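Local coordinates for protein alpha-amylase (Eisenia fetida, PDB 6M4K) that probably hydrolyses internal alpha-1,4-glucosidic linkages in starch-like polysaccharides, as a calcium- and chloride-dependent enzyme of glycoside hydrolase family 13, at residues T82-M87 and I98-V103. Numbering follows the deposited sequence.
With SO4 (sulfate ion), chain G.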
ATOM      1  N   THR A  82      10.115  20.278  10.592  1.00 15.34           N
ATOM      2  CA  THR A  82      10.109  20.018  12.028  1.00 15.84           C
ATOM      3  C   THR A  82       9.065  18.973  12.393  1.00 15.88           C
ATOM      4  O   THR A  82       9.339  18.049  13.168  1.00 15.70           O
ATOM      5  CB  THR A  82       9.859  21.320  12.788  1.00 17.84           C
ATOM      6  OG1 THR A  82      11.041  22.124  12.726  1.00 19.45           O
ATOM      7  CG2 THR A  82       9.507  21.058  14.244  1.00 19.45           C
ATOM      8  N   GLN A  83       7.862  19.100  11.833  1.00 15.36           N
ATOM      9  CA  GLN A  83       6.813  18.135  12.134  1.00 15.09           C
ATOM     10  C   GLN A  83       7.146  16.755  11.569  1.00 12.82           C
ATOM     11  O   GLN A  83       6.857  15.738  12.208  1.00 14.65           O
ATOM     12  CB  GLN A  83       5.470  18.659  11.638  1.00 14.06           C
ATOM     13  CG  GLN A  83       5.000  19.863  12.429  1.00 15.77           C
ATOM     14  CD  GLN A  83       3.800  20.528  11.793  1.00 16.28           C
ATOM     15  OE1 GLN A  83       3.752  20.719  10.576  1.00 16.75           O
ATOM     16  NE2 GLN A  83       2.833  20.912  12.619  1.00 18.15           N
ATOM     17  N   PHE A  84       7.752  16.712  10.378  1.00 13.84           N
ATOM     18  CA  PHE A  84       8.180  15.440   9.797  1.00 13.14           C
ATOM     19  C   PHE A  84       9.183  14.732  10.705  1.00 14.15           C
ATOM     20  O   PHE A  84       9.059  13.532  10.984  1.00 15.34           O
ATOM     21  CB  PHE A  84       8.782  15.667   8.404  1.00 16.03           C
ATOM     22  CG  PHE A  84       9.161  14.386   7.697  1.00 13.75           C
ATOM     23  CD1 PHE A  84       8.218  13.689   6.956  1.00 15.54           C
ATOM     24  CD2 PHE A  84      10.449  13.863   7.799  1.00 15.07           C
ATOM     25  CE1 PHE A  84       8.545  12.486   6.326  1.00 13.98           C
ATOM     26  CE2 PHE A  84      10.788  12.676   7.175  1.00 14.71           C
ATOM     27  CZ  PHE A  84       9.839  11.979   6.432  1.00 15.21           C
ATOM     28  N   ARG A  85      10.163  15.479  11.211  1.00 14.90           N
ATOM     29  CA  ARG A  85      11.206  14.873  12.029  1.00 15.69           C
ATOM     30  C   ARG A  85      10.678  14.457  13.389  1.00 14.60           C
ATOM     31  O   ARG A  85      11.072  13.406  13.908  1.00 15.20           O
ATOM     32  CB  ARG A  85      12.397  15.819  12.121  1.00 17.23           C
ATOM     33  CG  ARG A  85      13.034  15.980  10.762  1.00 20.33           C
ATOM     34  CD  ARG A  85      14.092  17.037  10.748  1.00 23.94           C
ATOM     35  NE  ARG A  85      15.336  16.566  11.338  1.00 25.65           N
ATOM     36  CZ  ARG A  85      16.508  17.158  11.136  1.00 23.00           C
ATOM     37  NH1 ARG A  85      16.584  18.229  10.354  1.00 22.34           N
ATOM     38  NH2 ARG A  85      17.596  16.680  11.709  1.00 24.15           N
ATOM     39  N   ASN A  86       9.754  15.240  13.964  1.00 14.82           N
ATOM     40  CA  ASN A  86       9.098  14.811  15.197  1.00 16.20           C
ATOM     41  C   ASN A  86       8.371  13.488  14.993  1.00 15.10           C
ATOM     42  O   ASN A  86       8.436  12.597  15.848  1.00 16.36           O
ATOM     43  CB  ASN A  86       8.085  15.858  15.657  1.00 17.17           C
ATOM     44  CG  ASN A  86       8.722  17.078  16.306  1.00 18.64           C
ATOM     45  OD1 ASN A  86       8.085  18.127  16.397  1.00 22.32           O
ATOM     46  ND2 ASN A  86       9.954  16.950  16.763  1.00 21.19           N
ATOM     47  N   MET A  87       7.650  13.363  13.872  1.00 15.55           N
ATOM     48  CA  MET A  87       6.928  12.135  13.550  1.00 14.59           C
ATOM     49  C   MET A  87       7.874  10.946  13.454  1.00 13.74           C
ATOM     50  O   MET A  87       7.632   9.899  14.060  1.00 14.82           O
ATOM     51  CB  MET A  87       6.164  12.331  12.238  1.00 15.30           C
ATOM     52  CG  MET A  87       5.484  11.087  11.710  1.00 13.98           C
ATOM     53  SD  MET A  87       4.930  11.288  10.010  1.00 14.67           S
ATOM     54  CE  MET A  87       6.502  11.393   9.145  1.00 16.47           C
ATOM     55  N   ILE A  98       8.831   4.343   9.147  1.00 13.83           N
ATOM     56  CA  ILE A  98       8.319   5.310   8.177  1.00 13.21           C
ATOM     57  C   ILE A  98       8.918   5.010   6.811  1.00 12.83           C
ATOM     58  O   ILE A  98      10.148   4.995   6.652  1.00 13.88           O
ATOM     59  CB  ILE A  98       8.640   6.753   8.599  1.00 14.86           C
ATOM     60  CG1 ILE A  98       8.021   7.077   9.959  1.00 15.10           C
ATOM     61  CG2 ILE A  98       8.171   7.751   7.531  1.00 14.40           C
ATOM     62  CD1 ILE A  98       6.488   7.044   9.992  1.00 15.28           C
ATOM     63  N   TYR A  99       8.052   4.819   5.816  1.00 13.36           N
ATOM     64  CA  TYR A  99       8.456   4.659   4.425  1.00 12.95           C
ATOM     65  C   TYR A  99       7.951   5.858   3.640  1.00 13.62           C
ATOM     66  O   TYR A  99       6.747   6.148   3.646  1.00 13.97           O
ATOM     67  CB  TYR A  99       7.903   3.354   3.850  1.00 13.00           C
ATOM     68  CG  TYR A  99       8.171   2.203   4.781  1.00 13.33           C
ATOM     69  CD1 TYR A  99       9.461   1.730   4.980  1.00 14.85           C
ATOM     70  CD2 TYR A  99       7.152   1.657   5.547  1.00 16.72           C
ATOM     71  CE1 TYR A  99       9.716   0.698   5.874  1.00 15.25           C
ATOM     72  CE2 TYR A  99       7.396   0.629   6.447  1.00 19.71           C
ATOM     73  CZ  TYR A  99       8.681   0.158   6.602  1.00 18.38           C
ATOM     74  OH  TYR A  99       8.922  -0.862   7.497  1.00 21.59           O
ATOM     75  N   VAL A 100       8.855   6.553   2.988  1.00 12.88           N
ATOM     76  CA  VAL A 100       8.525   7.771   2.268  1.00 12.72           C
ATOM     77  C   VAL A 100       8.119   7.437   0.840  1.00 12.64           C
ATOM     78  O   VAL A 100       8.807   6.695   0.142  1.00 12.90           O
ATOM     79  CB  VAL A 100       9.716   8.740   2.302  1.00 13.93           C
ATOM     80  CG1 VAL A 100       9.606   9.787   1.198  1.00 14.64           C
ATOM     81  CG2 VAL A 100       9.798   9.403   3.674  1.00 15.68           C
ATOM     82  N   ASP A 101       7.006   8.020   0.392  1.00 12.54           N
ATOM     83  CA  ASP A 101       6.600   7.983  -1.010  1.00 12.67           C
ATOM     84  C   ASP A 101       7.534   8.918  -1.780  1.00 12.48           C
ATOM     85  O   ASP A 101       7.422  10.149  -1.707  1.00 13.03           O
ATOM     86  CB  ASP A 101       5.142   8.427  -1.083  1.00 13.31           C
ATOM     87  CG  ASP A 101       4.461   8.097  -2.389  1.00 14.17           C
ATOM     88  OD1 ASP A 101       5.126   7.996  -3.430  1.00 14.48           O
ATOM     89  OD2 ASP A 101       3.205   7.982  -2.366  1.00 15.14           O
ATOM     90  N   GLY A 102       8.501   8.331  -2.490  1.00 13.76           N
ATOM     91  CA  GLY A 102       9.569   9.076  -3.120  1.00 13.50           C
ATOM     92  C   GLY A 102       9.293   9.220  -4.600  1.00 13.87           C
ATOM     93  O   GLY A 102       9.120   8.224  -5.306  1.00 13.54           O
ATOM     94  N   VAL A 103       9.248  10.466  -5.068  1.00 12.67           N
ATOM     95  CA  VAL A 103       8.822  10.779  -6.428  1.00 12.87           C
ATOM     96  C   VAL A 103      10.054  11.259  -7.188  1.00 14.06           C
ATOM     97  O   VAL A 103      10.437  12.432  -7.084  1.00 14.63           O
ATOM     98  CB  VAL A 103       7.696  11.820  -6.438  1.00 13.48           C
ATOM     99  CG1 VAL A 103       7.204  12.037  -7.853  1.00 15.36           C
ATOM    100  CG2 VAL A 103       6.554  11.357  -5.528  1.00 15.19           C
TER
HETATM  101  S   SO4 G 606      -1.014  20.617  12.176  0.50 23.49           S
HETATM  102  O1  SO4 G 606      -0.101  20.719  11.048  0.50 31.78           O
HETATM  103  O2  SO4 G 606      -1.094  19.215  12.550  0.50 28.04           O
HETATM  104  O3  SO4 G 606      -2.347  21.049  11.764  0.50 19.78           O
HETATM  105  O4  SO4 G 606      -0.516  21.424  13.290  0.50 35.43           O
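Met87 and Ile98 have the closest CA atoms of the two segments, 8.8 Å apart, where helix 81-93 lies against strand 97-102. This strand is the third of the eight parallel strands of the TIM barrel, and the preceding helix packs on its outer face; between 82-87 and 98-103 the contact is made by apolar side chains. Phe84 reaches across because CG stands anti to the backbone N (chi1 -176°), sending the ring out from the helix. Its far carbon CZ meets Val100 CG2 at 3.8 Å, the methyl lying at the ring edge, near the ring plane. Trp27 adds an edge-to-face contact to the same ring, while Pro50 touches both Phe84 and Val100. Beside this pair, Met87 is extended as far as SD, and its terminal bend (chi3 68°) puts CE 4.3 Å from Ile98 CG2. Val47, on the adjoining strand 44-47, touches both Ile98 and Val100, and all four residues of the contact are buried. Gln83 does not touch the strand segment; its OE1 accepts a hydrogen bond from Ser80 N, and its amide nitrogen turns to a sulfate, probably from the crystallisation liquor, that Lys26 and Thr28 also bind. With an alanine in place of Gln83, Ser80 N is likely to lose this acceptor and the sulfate a weak donor. That donor bond is bent: Gln83 NE2 lies 3.3 Å from sulfate O1, with an N-H...O angle of 137°.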